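PDB 3NDN: O-succinylhomoserine sulfhydrylase from Mycobacterium tuberculosis, which probably makes L-homocysteine for methionine biosynthesis from O-succinyl-L-homoserine and hydrogen sulfide, using pyridoxal 5'-phosphate as cofactor. Local coordinates for residues T189-N203 with Q212-S224. Numbering follows the deposited sequence.
Sequences TELAHAAGAKVVLDN and QGFPLGVDVVVYS
Asp219 OD2 takes two nearly straight hydrogen bonds from 189-203. On its syn lone pair it accepts from His193 NE2 at 2.9 Å, the oxygen lying in the imidazole plane; on the anti side it accepts from the backbone N of Val199, also at 2.9 Å but 26° out of the carboxylate plane. With CG beside its own backbone N (chi1 -58°), the carboxylate reaches the edge of strand 198-202 at Val199. Its other oxygen, OD1, accepts from a water at 2.6 Å, which Lys198 NZ reaches only weakly; the ammonium itself stays 4.2 Å from OD1, too far for a salt bridge. Beyond Asp219 the backbones pair as parallel strands: Val199 O receives Val220 N, Leu201 N gives to Val220 O, and Leu201 O receives Val222 N. These neighbouring strands of the large mixed sheet belong to a beta-alpha-beta unit whose helix is 207-210, in the domain that carries the cofactor. Val200, Val220 and Val222 share one face, where Val200 and Val222 touch helix 105-114, while Leu201 CB meets Val218 CG1 at 3.9 Å on the other. At the C-terminal end Asn203 ND2 donates to Tyr223 OH (2.9 Å, 170°) within its amide plane; that hydroxyl also bonds Glu94, and Asn203 OD1 accepts from Gln211. Nearby, Ser224 OG hydrogen-bonds the phosphate of the pyridoxal-modified lysine at 227.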
loop_
_atom_site.group_PDB
_atom_site.type_symbol
_atom_site.label_atom_id
_atom_site.label_comp_id
_atom_site.label_asym_id
_atom_site.label_seq_id
_atom_site.Cartn_x
_atom_site.Cartn_y
_atom_site.Cartn_z
ATOM N N THR A 189 -28.485 17.011 -26.966
ATOM C CA THR A 189 -28.275 18.099 -25.990
ATOM C C THR A 189 -29.207 19.310 -26.284
ATOM O O THR A 189 -29.767 19.927 -25.358
ATOM C CB THR A 189 -26.781 18.531 -25.947
ATOM O OG1 THR A 189 -25.980 17.455 -25.428
ATOM C CG2 THR A 189 -26.580 19.735 -25.035
ATOM N N GLU A 190 -29.382 19.618 -27.571
ATOM C CA GLU A 190 -30.268 20.707 -27.997
ATOM C C GLU A 190 -31.727 20.443 -27.563
ATOM O O GLU A 190 -32.359 21.324 -26.976
ATOM C CB GLU A 190 -30.160 20.945 -29.519
ATOM N N LEU A 191 -32.235 19.233 -27.820
ATOM C CA LEU A 191 -33.600 18.835 -27.406
ATOM C C LEU A 191 -33.794 18.787 -25.891
ATOM O O LEU A 191 -34.885 19.088 -25.397
ATOM C CB LEU A 191 -33.989 17.463 -27.985
ATOM C CG LEU A 191 -34.116 17.253 -29.496
ATOM C CD1 LEU A 191 -34.118 15.761 -29.812
ATOM C CD2 LEU A 191 -35.374 17.939 -30.086
ATOM N N ALA A 192 -32.752 18.369 -25.164
ATOM C CA ALA A 192 -32.801 18.257 -23.708
ATOM C C ALA A 192 -32.892 19.628 -23.040
ATOM O O ALA A 192 -33.653 19.804 -22.082
ATOM C CB ALA A 192 -31.568 17.485 -23.179
ATOM N N HIS A 193 -32.133 20.598 -23.549
ATOM C CA HIS A 193 -32.129 21.953 -22.970
ATOM C C HIS A 193 -33.458 22.713 -23.196
ATOM O O HIS A 193 -33.867 23.513 -22.348
ATOM C CB HIS A 193 -30.911 22.758 -23.437
ATOM C CG HIS A 193 -29.617 22.301 -22.817
ATOM N ND1 HIS A 193 -28.384 22.763 -23.230
ATOM C CD2 HIS A 193 -29.371 21.405 -21.828
ATOM C CE1 HIS A 193 -27.433 22.180 -22.515
ATOM N NE2 HIS A 193 -28.005 21.352 -21.657
ATOM N N ALA A 194 -34.129 22.432 -24.309
ATOM C CA ALA A 194 -35.461 23.005 -24.575
ATOM C C ALA A 194 -36.524 22.457 -23.609
ATOM O O ALA A 194 -37.511 23.137 -23.318
ATOM C CB ALA A 194 -35.871 22.758 -26.032
ATOM N N ALA A 195 -36.304 21.240 -23.104
ATOM C CA ALA A 195 -37.169 20.632 -22.079
ATOM C C ALA A 195 -36.784 20.971 -20.625
ATOM O O ALA A 195 -37.431 20.490 -19.685
ATOM C CB ALA A 195 -37.232 19.121 -22.267
ATOM N N GLY A 196 -35.751 21.794 -20.436
ATOM C CA GLY A 196 -35.289 22.156 -19.079
ATOM C C GLY A 196 -34.407 21.124 -18.368
ATOM O O GLY A 196 -34.109 21.272 -17.175
ATOM N N ALA A 197 -33.980 20.088 -19.093
ATOM C CA ALA A 197 -33.236 18.952 -18.496
ATOM C C ALA A 197 -31.709 19.131 -18.516
ATOM O O ALA A 197 -31.175 19.856 -19.363
ATOM C CB ALA A 197 -33.621 17.641 -19.195
ATOM N N LYS A 198 -31.027 18.472 -17.570
ATOM C CA LYS A 198 -29.553 18.417 -17.533
ATOM C C LYS A 198 -29.067 17.104 -18.157
ATOM O O LYS A 198 -29.570 16.034 -17.817
ATOM C CB LYS A 198 -29.027 18.521 -16.090
ATOM C CG LYS A 198 -29.417 19.804 -15.337
ATOM C CD LYS A 198 -28.744 21.053 -15.929
ATOM C CE LYS A 198 -29.319 22.331 -15.326
ATOM N NZ LYS A 198 -28.493 23.538 -15.645
ATOM N N VAL A 199 -28.065 17.187 -19.029
ATOM C CA VAL A 199 -27.588 16.014 -19.769
ATOM C C VAL A 199 -26.412 15.321 -19.063
ATOM O O VAL A 199 -25.373 15.952 -18.844
ATOM C CB VAL A 199 -27.174 16.405 -21.206
ATOM C CG1 VAL A 199 -26.609 15.206 -21.965
ATOM C CG2 VAL A 199 -28.367 17.014 -21.970
ATOM N N VAL A 200 -26.574 14.039 -18.717
ATOM C CA VAL A 200 -25.493 13.234 -18.084
ATOM C C VAL A 200 -24.940 12.227 -19.105
ATOM O O VAL A 200 -25.665 11.337 -19.550
ATOM C CB VAL A 200 -25.965 12.478 -16.778
ATOM C CG1 VAL A 200 -24.782 11.744 -16.075
ATOM C CG2 VAL A 200 -26.625 13.431 -15.788
ATOM N N LEU A 201 -23.663 12.396 -19.481
ATOM C CA LEU A 201 -22.950 11.494 -20.398
ATOM C C LEU A 201 -22.025 10.537 -19.629
ATOM O O LEU A 201 -21.197 10.996 -18.855
ATOM C CB LEU A 201 -22.087 12.309 -21.391
ATOM C CG LEU A 201 -21.143 11.559 -22.346
ATOM C CD1 LEU A 201 -21.932 10.783 -23.412
ATOM C CD2 LEU A 201 -20.110 12.510 -23.026
ATOM N N ASP A 202 -22.183 9.231 -19.859
ATOM C CA ASP A 202 -21.257 8.181 -19.377
ATOM C C ASP A 202 -20.235 7.960 -20.497
ATOM O O ASP A 202 -20.584 7.435 -21.555
ATOM C CB ASP A 202 -22.079 6.905 -19.052
ATOM C CG ASP A 202 -21.222 5.670 -18.752
ATOM O OD1 ASP A 202 -20.062 5.573 -19.218
ATOM O OD2 ASP A 202 -21.741 4.762 -18.051
ATOM N N ASN A 203 -18.990 8.401 -20.268
ATOM C CA ASN A 203 -17.945 8.468 -21.305
ATOM C C ASN A 203 -16.839 7.395 -21.163
ATOM O O ASN A 203 -15.710 7.599 -21.626
ATOM C CB ASN A 203 -17.307 9.879 -21.317
ATOM C CG ASN A 203 -16.599 10.200 -22.628
ATOM O OD1 ASN A 203 -17.058 9.813 -23.708
ATOM N ND2 ASN A 203 -15.468 10.904 -22.542
ATOM N N GLN A 212 -14.961 14.486 -26.244
ATOM C CA GLN A 212 -15.097 15.539 -25.213
ATOM C C GLN A 212 -16.478 16.219 -25.172
ATOM O O GLN A 212 -16.843 16.991 -26.070
ATOM C CB GLN A 212 -13.957 16.563 -25.342
ATOM C CG GLN A 212 -12.626 15.994 -24.849
ATOM C CD GLN A 212 -11.528 17.021 -24.751
ATOM O OE1 GLN A 212 -11.036 17.513 -25.772
ATOM N NE2 GLN A 212 -11.113 17.341 -23.513
ATOM N N GLY A 213 -17.242 15.916 -24.123
ATOM C CA GLY A 213 -18.638 16.353 -24.039
ATOM C C GLY A 213 -18.914 17.803 -23.669
ATOM O O GLY A 213 -19.916 18.371 -24.111
ATOM N N PHE A 214 -18.058 18.406 -22.847
ATOM C CA PHE A 214 -18.322 19.772 -22.375
ATOM C C PHE A 214 -18.425 20.844 -23.499
ATOM O O PHE A 214 -19.377 21.628 -23.495
ATOM C CB PHE A 214 -17.384 20.175 -21.223
ATOM C CG PHE A 214 -17.716 19.497 -19.898
ATOM C CD1 PHE A 214 -18.850 19.869 -19.172
ATOM C CD2 PHE A 214 -16.905 18.483 -19.387
ATOM C CE1 PHE A 214 -19.170 19.236 -17.937
ATOM C CE2 PHE A 214 -17.218 17.848 -18.162
ATOM C CZ PHE A 214 -18.353 18.230 -17.445
ATOM N N PRO A 215 -17.485 20.857 -24.477
ATOM C CA PRO A 215 -17.643 21.796 -25.625
ATOM C C PRO A 215 -18.935 21.633 -26.444
ATOM O O PRO A 215 -19.317 22.551 -27.187
ATOM C CB PRO A 215 -16.426 21.489 -26.505
ATOM C CG PRO A 215 -15.387 20.970 -25.545
ATOM C CD PRO A 215 -16.171 20.177 -24.511
ATOM N N LEU A 216 -19.602 20.484 -26.310
ATOM C CA LEU A 216 -20.827 20.204 -27.052
ATOM C C LEU A 216 -22.075 20.525 -26.220
ATOM O O LEU A 216 -23.205 20.324 -26.678
ATOM C CB LEU A 216 -20.835 18.755 -27.561
ATOM C CG LEU A 216 -19.777 18.394 -28.614
ATOM C CD1 LEU A 216 -19.605 16.885 -28.747
ATOM C CD2 LEU A 216 -20.091 19.024 -29.968
ATOM N N GLY A 217 -21.852 21.040 -25.008
ATOM C CA GLY A 217 -22.931 21.503 -24.138
ATOM C C GLY A 217 -23.489 20.487 -23.154
ATOM O O GLY A 217 -24.571 20.696 -22.593
ATOM N N VAL A 218 -22.772 19.383 -22.945
ATOM C CA VAL A 218 -23.177 18.398 -21.939
ATOM C C VAL A 218 -23.005 19.059 -20.555
ATOM O O VAL A 218 -22.065 19.831 -20.353
ATOM C CB VAL A 218 -22.358 17.085 -22.085
ATOM C CG1 VAL A 218 -22.545 16.177 -20.918
ATOM C CG2 VAL A 218 -22.746 16.352 -23.372
ATOM N N ASP A 219 -23.915 18.773 -19.622
ATOM C CA ASP A 219 -23.891 19.399 -18.294
ATOM C C ASP A 219 -23.030 18.647 -17.269
ATOM O O ASP A 219 -22.419 19.267 -16.397
ATOM C CB ASP A 219 -25.317 19.553 -17.753
ATOM C CG ASP A 219 -26.200 20.383 -18.685
ATOM O OD1 ASP A 219 -26.157 21.629 -18.587
ATOM O OD2 ASP A 219 -26.903 19.779 -19.532
ATOM N N VAL A 220 -23.016 17.320 -17.379
ATOM C CA VAL A 220 -22.388 16.398 -16.407
ATOM C C VAL A 220 -21.721 15.239 -17.145
ATOM O O VAL A 220 -22.307 14.678 -18.085
ATOM C CB VAL A 220 -23.454 15.795 -15.415
ATOM C CG1 VAL A 220 -22.796 14.859 -14.384
ATOM C CG2 VAL A 220 -24.235 16.905 -14.691
ATOM N N VAL A 221 -20.498 14.875 -16.731
ATOM C CA VAL A 221 -19.832 13.696 -17.285
ATOM C C VAL A 221 -19.445 12.768 -16.118
ATOM O O VAL A 221 -18.988 13.247 -15.061
ATOM C CB VAL A 221 -18.578 14.070 -18.157
ATOM C CG1 VAL A 221 -17.852 12.830 -18.626
ATOM C CG2 VAL A 221 -19.001 14.916 -19.366
ATOM N N VAL A 222 -19.673 11.463 -16.293
ATOM C CA VAL A 222 -19.274 10.466 -15.272
ATOM C C VAL A 222 -18.256 9.455 -15.814
ATOM O O VAL A 222 -18.328 9.046 -16.993
ATOM C CB VAL A 222 -20.493 9.690 -14.630
ATOM C CG1 VAL A 222 -21.393 10.619 -13.845
ATOM C CG2 VAL A 222 -21.280 8.927 -15.687
ATOM N N TYR A 223 -17.320 9.060 -14.944
ATOM C CA TYR A 223 -16.247 8.110 -15.274
ATOM C C TYR A 223 -16.143 6.992 -14.248
ATOM O O TYR A 223 -16.293 7.235 -13.057
ATOM C CB TYR A 223 -14.877 8.810 -15.339
ATOM C CG TYR A 223 -14.688 9.637 -16.578
ATOM C CD1 TYR A 223 -14.643 9.026 -17.837
ATOM C CD2 TYR A 223 -14.562 11.017 -16.508
ATOM C CE1 TYR A 223 -14.475 9.770 -18.989
ATOM C CE2 TYR A 223 -14.402 11.786 -17.665
ATOM C CZ TYR A 223 -14.368 11.142 -18.906
ATOM O OH TYR A 223 -14.210 11.850 -20.078
ATOM N N SER A 224 -15.892 5.774 -14.728
ATOM C CA SER A 224 -15.286 4.703 -13.918
ATOM C C SER A 224 -13.748 4.848 -13.997
ATOM O O SER A 224 -13.196 4.843 -15.088
ATOM C CB SER A 224 -15.709 3.324 -14.461
ATOM O OG SER A 224 -14.951 2.254 -13.891
HETATM O O HOH W 1 -28.133 23.272 -19.047
#